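Local coordinates for uncharacterized SnoaL-like Protein (Agrobacterium tumefaciens str. C58, PDB 3DXO), which is of unknown function but, as a SnoaL-like member of the NTF2 clan, is a putative isomerase, at residues B[65-70]-B[82-87]. Numbering follows the deposited sequence.
Sequences YRFVLA and FSWRLI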
ATOM      1  N   TYR B  65     -16.633  16.826  -7.861  1.00 27.83           N
ATOM      2  CA  TYR B  65     -16.348  15.413  -7.617  1.00 27.33           C
ATOM      3  C   TYR B  65     -16.255  15.097  -6.125  1.00 27.73           C
ATOM      4  O   TYR B  65     -16.046  15.975  -5.314  1.00 28.30           O
ATOM      5  CB  TYR B  65     -15.094  14.957  -8.360  1.00 27.14           C
ATOM      6  CG  TYR B  65     -15.322  14.807  -9.867  1.00 27.33           C
ATOM      7  CD1 TYR B  65     -15.389  15.915 -10.687  1.00 27.11           C
ATOM      8  CD2 TYR B  65     -15.515  13.553 -10.456  1.00 27.09           C
ATOM      9  CE1 TYR B  65     -15.645  15.795 -12.034  1.00 27.11           C
ATOM     10  CE2 TYR B  65     -15.754  13.429 -11.820  1.00 26.95           C
ATOM     11  CZ  TYR B  65     -15.816  14.550 -12.602  1.00 26.78           C
ATOM     12  OH  TYR B  65     -16.046  14.459 -13.958  1.00 26.81           O
ATOM     13  N   ARG B  66     -16.494  13.846  -5.758  1.00 27.46           N
ATOM     14  CA  ARG B  66     -16.416  13.438  -4.375  1.00 27.04           C
ATOM     15  C   ARG B  66     -15.643  12.145  -4.269  1.00 27.69           C
ATOM     16  O   ARG B  66     -15.516  11.419  -5.237  1.00 28.14           O
ATOM     17  CB  ARG B  66     -17.795  13.202  -3.863  1.00 27.34           C
ATOM     18  CG  ARG B  66     -18.604  14.419  -3.637  1.00 28.48           C
ATOM     19  CD  ARG B  66     -20.070  14.059  -3.693  1.00 28.77           C
ATOM     20  NE  ARG B  66     -20.300  12.897  -2.847  1.00 29.63           N
ATOM     21  CZ  ARG B  66     -21.283  12.013  -3.026  1.00 30.15           C
ATOM     22  NH1 ARG B  66     -22.139  12.141  -4.072  1.00 29.94           N
ATOM     23  NH2 ARG B  66     -21.387  10.979  -2.168  1.00 29.69           N
ATOM     24  N   PHE B  67     -15.145  11.848  -3.075  1.00 28.34           N
ATOM     25  CA  PHE B  67     -14.375  10.618  -2.815  1.00 28.58           C
ATOM     26  C   PHE B  67     -15.107   9.809  -1.743  1.00 28.03           C
ATOM     27  O   PHE B  67     -15.108  10.210  -0.603  1.00 29.35           O
ATOM     28  CB  PHE B  67     -12.951  11.000  -2.368  1.00 29.28           C
ATOM     29  CG  PHE B  67     -12.293  11.994  -3.275  1.00 28.89           C
ATOM     30  CD1 PHE B  67     -12.457  13.349  -3.071  1.00 29.57           C
ATOM     31  CD2 PHE B  67     -11.580  11.577  -4.369  1.00 29.84           C
ATOM     32  CE1 PHE B  67     -11.880  14.282  -3.924  1.00 30.03           C
ATOM     33  CE2 PHE B  67     -10.984  12.499  -5.235  1.00 30.31           C
ATOM     34  CZ  PHE B  67     -11.141  13.851  -5.014  1.00 30.11           C
ATOM     35  N   VAL B  68     -15.714   8.686  -2.112  1.00 26.66           N
ATOM     36  CA  VAL B  68     -16.527   7.916  -1.196  1.00 25.94           C
ATOM     37  C   VAL B  68     -15.847   6.598  -0.860  1.00 26.76           C
ATOM     38  O   VAL B  68     -15.342   5.885  -1.735  1.00 26.69           O
ATOM     39  CB  VAL B  68     -17.910   7.642  -1.819  1.00 25.41           C
ATOM     40  CG1 VAL B  68     -18.758   6.840  -0.890  1.00 24.29           C
ATOM     41  CG2 VAL B  68     -18.567   8.947  -2.199  1.00 25.02           C
ATOM     42  N   LEU B  69     -15.878   6.261   0.420  1.00 26.79           N
ATOM     43  CA  LEU B  69     -15.230   5.070   0.907  1.00 26.61           C
ATOM     44  C   LEU B  69     -15.875   3.839   0.264  1.00 26.99           C
ATOM     45  O   LEU B  69     -17.070   3.830   0.040  1.00 26.98           O
ATOM     46  CB  LEU B  69     -15.335   5.026   2.434  1.00 26.45           C
ATOM     47  CG  LEU B  69     -14.563   4.000   3.267  1.00 26.47           C
ATOM     48  CD1 LEU B  69     -13.040   4.188   3.176  1.00 26.15           C
ATOM     49  CD2 LEU B  69     -15.032   4.127   4.697  1.00 25.67           C
ATOM     50  N   ALA B  70     -15.050   2.853  -0.083  1.00 27.48           N
ATOM     51  CA  ALA B  70     -15.470   1.587  -0.673  1.00 26.86           C
ATOM     52  C   ALA B  70     -14.896   0.473   0.201  1.00 27.34           C
ATOM     53  O   ALA B  70     -13.737   0.519   0.600  1.00 28.49           O
ATOM     54  CB  ALA B  70     -14.960   1.459  -2.090  1.00 25.35           C
ATOM     55  N   PHE B  82      -7.232   1.442   2.779  1.00 26.24           N
ATOM     56  CA  PHE B  82      -8.616   1.614   2.393  1.00 26.84           C
ATOM     57  C   PHE B  82      -8.717   2.011   0.944  1.00 26.61           C
ATOM     58  O   PHE B  82      -7.732   2.455   0.325  1.00 26.29           O
ATOM     59  CB  PHE B  82      -9.291   2.683   3.262  1.00 28.11           C
ATOM     60  CG  PHE B  82      -8.663   4.036   3.156  1.00 28.25           C
ATOM     61  CD1 PHE B  82      -9.086   4.937   2.195  1.00 28.92           C
ATOM     62  CD2 PHE B  82      -7.642   4.409   4.018  1.00 28.58           C
ATOM     63  CE1 PHE B  82      -8.477   6.216   2.088  1.00 29.22           C
ATOM     64  CE2 PHE B  82      -7.036   5.657   3.914  1.00 28.82           C
ATOM     65  CZ  PHE B  82      -7.451   6.560   2.956  1.00 28.91           C
ATOM     66  N   SER B  83      -9.921   1.841   0.407  1.00 26.89           N
ATOM     67  CA  SER B  83     -10.213   2.208  -0.977  1.00 27.41           C
ATOM     68  C   SER B  83     -11.407   3.139  -1.051  1.00 27.75           C
ATOM     69  O   SER B  83     -12.234   3.172  -0.144  1.00 27.05           O
ATOM     70  CB  SER B  83     -10.413   0.982  -1.851  1.00 26.73           C
ATOM     71  OG  SER B  83      -9.172   0.312  -1.985  1.00 26.34           O
ATOM     72  N   TRP B  84     -11.456   3.916  -2.137  1.00 27.74           N
ATOM     73  CA  TRP B  84     -12.504   4.899  -2.341  1.00 27.61           C
ATOM     74  C   TRP B  84     -12.849   4.982  -3.817  1.00 26.87           C
ATOM     75  O   TRP B  84     -12.039   4.618  -4.644  1.00 27.55           O
ATOM     76  CB  TRP B  84     -12.039   6.277  -1.836  1.00 28.13           C
ATOM     77  CG  TRP B  84     -10.759   6.674  -2.438  1.00 28.51           C
ATOM     78  CD1 TRP B  84      -9.525   6.471  -1.911  1.00 28.74           C
ATOM     79  CD2 TRP B  84     -10.555   7.291  -3.728  1.00 28.57           C
ATOM     80  NE1 TRP B  84      -8.564   6.958  -2.769  1.00 28.90           N
ATOM     81  CE2 TRP B  84      -9.166   7.451  -3.896  1.00 28.50           C
ATOM     82  CE3 TRP B  84     -11.408   7.718  -4.745  1.00 28.76           C
ATOM     83  CZ2 TRP B  84      -8.595   8.000  -5.058  1.00 28.52           C
ATOM     84  CZ3 TRP B  84     -10.843   8.288  -5.903  1.00 28.87           C
ATOM     85  CH2 TRP B  84      -9.448   8.421  -6.040  1.00 28.83           C
ATOM     86  N   ARG B  85     -14.040   5.495  -4.117  1.00 26.56           N
ATOM     87  CA  ARG B  85     -14.528   5.679  -5.465  1.00 26.08           C
ATOM     88  C   ARG B  85     -14.693   7.175  -5.734  1.00 26.11           C
ATOM     89  O   ARG B  85     -15.033   7.942  -4.827  1.00 26.06           O
ATOM     90  CB  ARG B  85     -15.899   5.005  -5.612  1.00 26.59           C
ATOM     91  CG  ARG B  85     -15.975   3.508  -5.274  1.00 26.87           C
ATOM     92  CD  ARG B  85     -14.958   2.692  -6.058  1.00 27.29           C
ATOM     93  NE  ARG B  85     -15.129   2.864  -7.488  1.00 27.69           N
ATOM     94  CZ  ARG B  85     -14.234   2.513  -8.397  1.00 28.22           C
ATOM     95  NH1 ARG B  85     -13.092   1.968  -8.019  1.00 29.01           N
ATOM     96  NH2 ARG B  85     -14.474   2.732  -9.686  1.00 28.16           N
ATOM     97  N   LEU B  86     -14.457   7.584  -6.978  1.00 25.91           N
ATOM     98  CA  LEU B  86     -14.606   8.974  -7.382  1.00 25.70           C
ATOM     99  C   LEU B  86     -15.967   9.130  -8.010  1.00 25.49           C
ATOM    100  O   LEU B  86     -16.225   8.541  -9.055  1.00 24.46           O
ATOM    101  CB  LEU B  86     -13.519   9.369  -8.399  1.00 26.45           C
ATOM    102  CG  LEU B  86     -13.400  10.815  -8.902  1.00 26.29           C
ATOM    103  CD1 LEU B  86     -13.178  11.793  -7.776  1.00 26.81           C
ATOM    104  CD2 LEU B  86     -12.278  10.895  -9.906  1.00 25.57           C
ATOM    105  N   ILE B  87     -16.827   9.933  -7.368  1.00 26.02           N
ATOM    106  CA  ILE B  87     -18.199  10.187  -7.830  1.00 25.75           C
ATOM    107  C   ILE B  87     -18.372  11.588  -8.481  1.00 26.67           C
ATOM    108  O   ILE B  87     -18.006  12.644  -7.933  1.00 26.89           O
ATOM    109  CB  ILE B  87     -19.242   9.954  -6.698  1.00 25.26           C
ATOM    110  CG1 ILE B  87     -19.050   8.566  -6.027  1.00 24.88           C
ATOM    111  CG2 ILE B  87     -20.658  10.104  -7.240  1.00 24.93           C
ATOM    112  CD1 ILE B  87     -19.098   7.362  -6.929  1.00 23.50           C
TER
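The first torsions bring the rings of Phe67 and Trp84 together: the phenyl CG stands beside its backbone N (chi1 -50°), the indole CG is wedged between backbone N and carbonyl carbon (chi1 54°), and both rings reach the same face of an antiparallel beta hairpin. The hairpin, strands 66-76 and 79-87, forms one margin of the curved sheet of the NTF2-like alpha+beta fold. There the rings make a T-shaped pair: the Phe67 edge meets the six-membered ring of Trp84, with planes at 79°, and CD2 of Phe67 lies 3.7 Å from Trp84 CZ3, over the indole face but offset toward its rim. Leu86 completes this apolar cluster, its CD1 packing against CE2 of Phe67 and CB of Tyr65. Helix 3-17 covers the same side, where Leu13 and Trp16 touch Phe67. NE1 of Trp84 hydrogen-bonds Asp99 on the adjoining strand, and the Trp84 side chain lies near a bound PEG molecule, which probably comes from the crystallisation liquor but may mark the pocket this fold encloses between sheet and helices.

The backbone supplies the register. Arg66 and Ile87 exchange two N-H...O bonds, each 2.9 Å between N of one and O of the other, and Val68 and Arg85 also form a hydrogen-bonded pair, with Arg85 N 2.7 Å from Val68 O. On the opposite face, CG2 of Val68 packs against CG1 of Ile87, and Ile87 CB lies over one face of the Arg66 guanidinium. Arg85 bends away to a salt bridge with Asp93, but its aliphatic stem remains beside strand 66-76, with CG 3.9 Å from CB of Ala70.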